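Local coordinates for protein putative mRNA interferase YoeB (Agrobacterium tumefaciens, PDB 6N90) that probably acts as the toxin of a type II toxin-antitoxin system, an endonuclease of the YoeB family expected to cleave mRNA, at residues Leu3-Thr6 / Leu7-Asp11; Asp11-Glu14 / Phe15-Thr19; Leu30-Asn33 / Ala34-Pro38. One frame throughout, in Å; residues are numbered along the deposited sequence.

Contact 1 (Leu3-Thr6 / Leu7-Asp11); sequences LVWT and LSSWD
T6 and S9 form a capping box where strand 2-5 turns into helix 7-19. S9 N donates to T6 OG1 at 3.1 Å and 161°, and in return T6 N donates to S9 OG at 3.0 Å, a more bent bond of 141°. Each hydroxyl sits between its own backbone N and carbonyl carbon, within range of the other residue's N-H. S9 OG also bonds to V81 O of strand 76-84. The first helical backbone bond here runs from W10 N to T6 O at 3.0 Å. A water lies 2.6 Å from T6 OG1 and 3.0 Å from S8 OG, bridging the two hydroxyls.

The aromatic part is an edge-to-face pair. W10 sends the CE3 edge of its six-membered ring over the centre of one face of W5, with the planes at 72° and W10 CE3 3.6 Å from W5 CD2. At the edge of the W5 indole, near its plane, S9 OG lies 3.5 Å from W5 CE3. W5 also meets W5 of the second subunit.

The chemistry implies a doubly linked corner: the cap gives S9 N, a first-turn N-H, an acceptor in T6 OG1, while the reciprocal bond and the indole pair join the end of the strand to the first helical turn at the interface with the second subunit.

Contact 2 (Asp11-Glu14 / Phe15-Thr19); sequences DDYE and FWQRT
Across this part of helix 7-19 the backbone keeps regular i to i+4 bonds, F15 N to D11 O, W16 N to D12 O, Q17 N to Y13 O and R18 N to E14 O, all between 2.9 and 3.1 Å. One turn apart, Y13 and Q17 meet through the Q17 amide, whose NE2 is 3.2 Å from Y13 CE2; amide and ring planes stand 80° apart. With Y13 CG anti to the backbone N (chi1 -174°), the ring swings out to where the amide passes it. W16 lays CD1 3.2 Å from D12 O, beside the carbonyl that its own N-H uses. E14 OE1 stands over one face of the R18 guanidinium, 4.3 Å from R18 NE, so the two share only opposite charge. T19 OG1 donates to F15 O at 3.0 Å from above the carbonyl plane and lies over one face of the F15 ring, toward its rim.

Toward the second subunit, Q17 NE2 bonds Y13 OH and E14 bridges to R32, both of that chain. Y13 and W16 face helix 21-36, touching V24, and Y13 OH bonds to N28 there. W16 NE1 reaches C84 O of strand 76-84, and D12 pairs with R85 just beyond it.

Contact 3 (Leu30-Asn33 / Ala34-Pro38); sequences LIRN and AKRTP
The carbonyl oxygen of N33 takes the backbone N-H of T37 at 2.8 Å, nearly straight at 171° and almost along the C=O axis. T37 OG1 bonds to A40 O, so its 3.3 Å approach to N33 O is unsettled. Earlier in the turn, A34 N donates to L30 O at 2.8 Å and K35 N to I31 O at 2.9 Å, whereas the bond from R36 N to R32 O is weak.

R36 folds back along the helix. Its chain bends at chi3 (-62°), bringing the guanidinium over R32 and N33: R32 O stands over one face of the group, and R36 NH1 lies 3.6 Å from R32 CG. The N33 amide meets the guanidinium at its edge, R36 NH2 being 3.2 Å from N33 ND2, with the planes 84° apart. Both nitrogens are donors, so this is a contact without a bond; N33 ND2 instead donates to D29 O. R32 and R36 run side by side, pointing the same way. R32 forms a salt bridge with D29 of its own helix.

On another side of the helix, I31 CG2 touches K35 CD at 3.7 Å, and I31 packs on L3 and F66.

The chemistry implies a helix whose N33 carbonyl still holds the N-H of T37, the first residue past its end, with the R36 chain folded back over the R32 carbonyl and the R32 charge probably balanced at least in part by D29.

From the N terminus, contact 1 closes the tight turn from strand 2-5 into helix 7-19. Contact 2 follows directly on the same helix, sharing D11, and closes no loop of its own. After the turn into helix 21-36, contact 3 marks that helix's C-terminal end. The three are in series along the chain, neither nested nor crossed. Contacts 1 and 2 touch where W5 CH2 lies 3.6 Å from Y13 CD1. Contacts 1 and 3, with centres about 17 Å apart, meet through W5 and L3 against I31, tying the first strand to helix 21-36. Contacts 2 and 3 do not touch, but all three reach the second subunit.

Contact 1 (Leu3-Thr6 / Leu7-Asp11)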
# COMPACT_ATOMS: atom_id res chain seq x y z
N LEU A 3 -3.33 -5.36 0.38
CA LEU A 3 -3.69 -3.99 0.07
C LEU A 3 -2.97 -3.63 -1.22
O LEU A 3 -1.75 -3.68 -1.28
CB LEU A 3 -3.30 -3.04 1.22
CG LEU A 3 -3.50 -1.56 0.98
CD1 LEU A 3 -4.94 -1.24 0.76
CD2 LEU A 3 -3.01 -0.80 2.22
N VAL A 4 -3.72 -3.32 -2.27
CA VAL A 4 -3.15 -3.03 -3.59
C VAL A 4 -3.37 -1.58 -4.03
O VAL A 4 -4.49 -1.09 -4.07
CB VAL A 4 -3.75 -3.96 -4.67
CG1 VAL A 4 -3.06 -3.70 -5.98
CG2 VAL A 4 -3.61 -5.42 -4.23
N TRP A 5 -2.27 -0.88 -4.32
CA TRP A 5 -2.35 0.47 -4.89
C TRP A 5 -1.97 0.48 -6.36
O TRP A 5 -1.09 -0.24 -6.78
CB TRP A 5 -1.39 1.42 -4.18
CG TRP A 5 -1.54 1.46 -2.71
CD1 TRP A 5 -1.03 0.56 -1.81
CD2 TRP A 5 -2.21 2.47 -1.96
NE1 TRP A 5 -1.34 0.96 -0.52
CE2 TRP A 5 -2.08 2.12 -0.59
CE3 TRP A 5 -2.92 3.62 -2.29
CZ2 TRP A 5 -2.62 2.90 0.43
CZ3 TRP A 5 -3.45 4.40 -1.27
CH2 TRP A 5 -3.31 4.02 0.07
N THR A 6 -2.55 1.40 -7.10
CA THR A 6 -2.08 1.68 -8.45
C THR A 6 -0.99 2.73 -8.44
O THR A 6 -0.67 3.31 -7.39
CB THR A 6 -3.24 2.15 -9.33
OG1 THR A 6 -3.76 3.38 -8.80
CG2 THR A 6 -4.34 1.09 -9.33
N LEU A 7 -0.40 2.98 -9.61
CA LEU A 7 0.57 4.07 -9.75
C LEU A 7 -0.05 5.38 -9.28
O LEU A 7 0.54 6.09 -8.46
CB LEU A 7 1.04 4.21 -11.20
CG LEU A 7 2.06 3.18 -11.71
CD1 LEU A 7 2.39 3.44 -13.17
CD2 LEU A 7 3.32 3.20 -10.85
N SER A 8 -1.25 5.68 -9.76
CA SER A 8 -1.85 6.97 -9.44
C SER A 8 -2.37 7.07 -8.00
O SER A 8 -2.25 8.13 -7.37
CB SER A 8 -2.99 7.29 -10.42
OG SER A 8 -4.04 6.37 -10.31
N SER A 9 -2.93 5.99 -7.45
CA SER A 9 -3.46 6.11 -6.09
C SER A 9 -2.30 6.20 -5.09
O SER A 9 -2.38 6.95 -4.10
CB SER A 9 -4.43 4.95 -5.74
OG SER A 9 -3.79 3.68 -5.64
N TRP A 10 -1.20 5.50 -5.34
CA TRP A 10 -0.04 5.63 -4.45
C TRP A 10 0.57 7.03 -4.55
O TRP A 10 0.98 7.63 -3.53
CB TRP A 10 1.02 4.57 -4.75
CG TRP A 10 2.17 4.60 -3.75
CD1 TRP A 10 3.47 5.00 -4.00
CD2 TRP A 10 2.11 4.25 -2.35
NE1 TRP A 10 4.22 4.91 -2.83
CE2 TRP A 10 3.41 4.45 -1.82
CE3 TRP A 10 1.10 3.78 -1.51
CZ2 TRP A 10 3.71 4.18 -0.48
CZ3 TRP A 10 1.40 3.52 -0.18
CH2 TRP A 10 2.70 3.73 0.33
N ASP A 11 0.61 7.58 -5.75
CA ASP A 11 1.11 8.94 -5.94
C ASP A 11 0.29 9.95 -5.14
O ASP A 11 0.84 10.82 -4.47
CB ASP A 11 1.13 9.32 -7.42
CG ASP A 11 2.38 8.82 -8.12
OD1 ASP A 11 3.41 8.61 -7.43
OD2 ASP A 11 2.34 8.66 -9.36
O HOH W 1 -5.92 4.10 -10.15

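Contact 2 (Asp11-Glu14 / Phe15-Thr19)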
# COMPACT_ATOMS: atom_id res chain seq x y z
N ASP A 11 0.61 7.58 -5.75
CA ASP A 11 1.11 8.94 -5.94
C ASP A 11 0.29 9.95 -5.14
O ASP A 11 0.84 10.82 -4.47
CB ASP A 11 1.13 9.32 -7.42
CG ASP A 11 2.38 8.82 -8.12
OD1 ASP A 11 3.41 8.61 -7.43
OD2 ASP A 11 2.34 8.66 -9.36
N ASP A 12 -1.03 9.82 -5.19
CA ASP A 12 -1.84 10.73 -4.41
C ASP A 12 -1.76 10.51 -2.92
O ASP A 12 -1.88 11.47 -2.15
CB ASP A 12 -3.28 10.66 -4.87
CG ASP A 12 -3.49 11.42 -6.17
OD1 ASP A 12 -2.69 12.34 -6.49
OD2 ASP A 12 -4.46 11.08 -6.87
N TYR A 13 -1.56 9.26 -2.50
CA TYR A 13 -1.33 8.99 -1.07
C TYR A 13 -0.03 9.64 -0.62
O TYR A 13 0.01 10.24 0.44
CB TYR A 13 -1.27 7.49 -0.82
CG TYR A 13 -1.19 7.03 0.63
CD1 TYR A 13 -2.28 7.12 1.49
CD2 TYR A 13 -0.04 6.38 1.08
CE1 TYR A 13 -2.21 6.63 2.80
CE2 TYR A 13 0.05 5.90 2.38
CZ TYR A 13 -1.02 6.03 3.24
OH TYR A 13 -0.91 5.53 4.53
N GLU A 14 0.98 9.61 -1.49
CA GLU A 14 2.25 10.25 -1.20
C GLU A 14 2.01 11.76 -1.10
O GLU A 14 2.53 12.42 -0.20
CB GLU A 14 3.27 9.95 -2.30
CG GLU A 14 4.01 8.64 -2.11
CD GLU A 14 5.52 8.82 -2.12
OE1 GLU A 14 5.99 9.92 -1.77
OE2 GLU A 14 6.23 7.86 -2.47
N PHE A 15 1.21 12.30 -2.02
CA PHE A 15 0.89 13.72 -2.01
C PHE A 15 0.32 14.12 -0.66
O PHE A 15 0.70 15.15 -0.09
CB PHE A 15 -0.11 14.05 -3.13
CG PHE A 15 -0.66 15.44 -3.04
CD1 PHE A 15 0.02 16.50 -3.61
CD2 PHE A 15 -1.87 15.69 -2.39
CE1 PHE A 15 -0.50 17.81 -3.54
CE2 PHE A 15 -2.39 17.00 -2.32
CZ PHE A 15 -1.70 18.05 -2.90
N TRP A 16 -0.56 13.28 -0.11
CA TRP A 16 -1.13 13.61 1.18
C TRP A 16 -0.05 13.58 2.27
O TRP A 16 -0.04 14.43 3.17
CB TRP A 16 -2.29 12.67 1.53
CG TRP A 16 -3.54 12.92 0.68
CD1 TRP A 16 -4.23 12.00 -0.05
CD2 TRP A 16 -4.24 14.16 0.52
NE1 TRP A 16 -5.31 12.59 -0.67
CE2 TRP A 16 -5.34 13.92 -0.34
CE3 TRP A 16 -4.05 15.46 1.00
CZ2 TRP A 16 -6.24 14.92 -0.72
CZ3 TRP A 16 -4.94 16.45 0.62
CH2 TRP A 16 -6.03 16.17 -0.22
N GLN A 17 0.87 12.61 2.17
CA GLN A 17 1.98 12.51 3.11
C GLN A 17 2.80 13.79 3.10
O GLN A 17 3.31 14.20 4.14
CB GLN A 17 2.89 11.32 2.78
CG GLN A 17 2.19 9.98 2.96
CD GLN A 17 3.17 8.83 3.02
OE1 GLN A 17 4.37 9.02 3.28
NE2 GLN A 17 2.67 7.64 2.86
N ARG A 18 2.91 14.41 1.92
CA ARG A 18 3.72 15.62 1.75
C ARG A 18 3.00 16.90 2.14
O ARG A 18 3.64 17.93 2.34
CB ARG A 18 4.19 15.77 0.29
CG ARG A 18 5.28 14.83 -0.13
CD ARG A 18 5.44 14.90 -1.62
NE ARG A 18 6.61 14.16 -2.08
CZ ARG A 18 6.88 13.91 -3.35
NH1 ARG A 18 6.05 14.32 -4.30
NH2 ARG A 18 7.97 13.23 -3.68
N THR A 19 1.67 16.86 2.23
CA THR A 19 0.91 18.11 2.40
C THR A 19 -0.12 18.13 3.52
O THR A 19 -0.40 19.18 4.07
CB THR A 19 0.16 18.49 1.10
OG1 THR A 19 -0.85 17.50 0.84
CG2 THR A 19 1.13 18.58 -0.08

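Contact 3 (Leu30-Asn33 / Ala34-Pro38)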
# COMPACT_ATOMS: atom_id res chain seq x y z
N LEU A 30 -10.03 4.54 6.68
CA LEU A 30 -10.95 4.02 5.69
C LEU A 30 -10.49 2.63 5.25
O LEU A 30 -11.28 1.70 5.09
CB LEU A 30 -11.05 5.00 4.51
CG LEU A 30 -11.82 6.30 4.77
CD1 LEU A 30 -11.72 7.27 3.59
CD2 LEU A 30 -13.28 6.04 5.12
N ILE A 31 -9.18 2.49 5.07
CA ILE A 31 -8.58 1.20 4.71
C ILE A 31 -8.87 0.12 5.77
O ILE A 31 -9.42 -0.97 5.45
CB ILE A 31 -7.06 1.34 4.49
CG1 ILE A 31 -6.78 2.17 3.24
CG2 ILE A 31 -6.36 -0.04 4.40
CD1 ILE A 31 -5.34 2.48 2.99
N ARG A 32 -8.52 0.44 7.02
CA ARG A 32 -8.76 -0.44 8.16
C ARG A 32 -10.23 -0.88 8.17
O ARG A 32 -10.54 -2.07 8.31
CB ARG A 32 -8.39 0.27 9.47
CG ARG A 32 -8.20 -0.64 10.69
CD ARG A 32 -7.67 0.21 11.89
NE ARG A 32 -6.54 1.05 11.47
CZ ARG A 32 -6.47 2.38 11.58
NH1 ARG A 32 -7.46 3.07 12.13
NH2 ARG A 32 -5.38 3.03 11.17
N ASN A 33 -11.14 0.07 7.96
CA ASN A 33 -12.57 -0.21 8.07
C ASN A 33 -13.07 -1.05 6.89
O ASN A 33 -13.83 -2.01 7.08
CB ASN A 33 -13.37 1.09 8.16
CG ASN A 33 -13.52 1.60 9.59
OD1 ASN A 33 -14.57 1.40 10.22
ND2 ASN A 33 -12.50 2.28 10.11
N ALA A 34 -12.61 -0.72 5.68
CA ALA A 34 -13.06 -1.43 4.48
C ALA A 34 -12.52 -2.86 4.43
O ALA A 34 -13.14 -3.74 3.82
CB ALA A 34 -12.64 -0.66 3.23
N LYS A 35 -11.35 -3.09 5.03
CA LYS A 35 -10.82 -4.44 5.11
C LYS A 35 -11.69 -5.28 6.04
O LYS A 35 -11.91 -6.46 5.76
CB LYS A 35 -9.36 -4.43 5.57
CG LYS A 35 -8.39 -4.14 4.44
CD LYS A 35 -7.03 -3.61 4.96
CE LYS A 35 -6.53 -4.40 6.13
NZ LYS A 35 -5.32 -3.74 6.77
N ARG A 36 -12.22 -4.67 7.10
CA ARG A 36 -13.11 -5.36 8.04
C ARG A 36 -14.53 -5.54 7.50
O ARG A 36 -15.06 -6.66 7.43
CB ARG A 36 -13.18 -4.60 9.37
CG ARG A 36 -11.98 -4.79 10.28
CD ARG A 36 -12.16 -4.02 11.58
NE ARG A 36 -12.25 -2.58 11.33
CZ ARG A 36 -11.54 -1.65 11.97
NH1 ARG A 36 -10.67 -2.00 12.92
NH2 ARG A 36 -11.70 -0.37 11.67
N THR A 37 -15.16 -4.43 7.14
CA THR A 37 -16.52 -4.40 6.64
C THR A 37 -16.56 -3.64 5.31
O THR A 37 -16.85 -2.46 5.30
CB THR A 37 -17.47 -3.72 7.66
OG1 THR A 37 -16.97 -2.41 8.00
CG2 THR A 37 -17.56 -4.54 8.93
N PRO A 38 -16.29 -4.32 4.19
CA PRO A 38 -16.19 -3.63 2.89
C PRO A 38 -17.38 -2.75 2.53
O PRO A 38 -17.21 -1.73 1.89
CB PRO A 38 -16.06 -4.78 1.90
CG PRO A 38 -15.47 -5.87 2.68
CD PRO A 38 -15.96 -5.75 4.09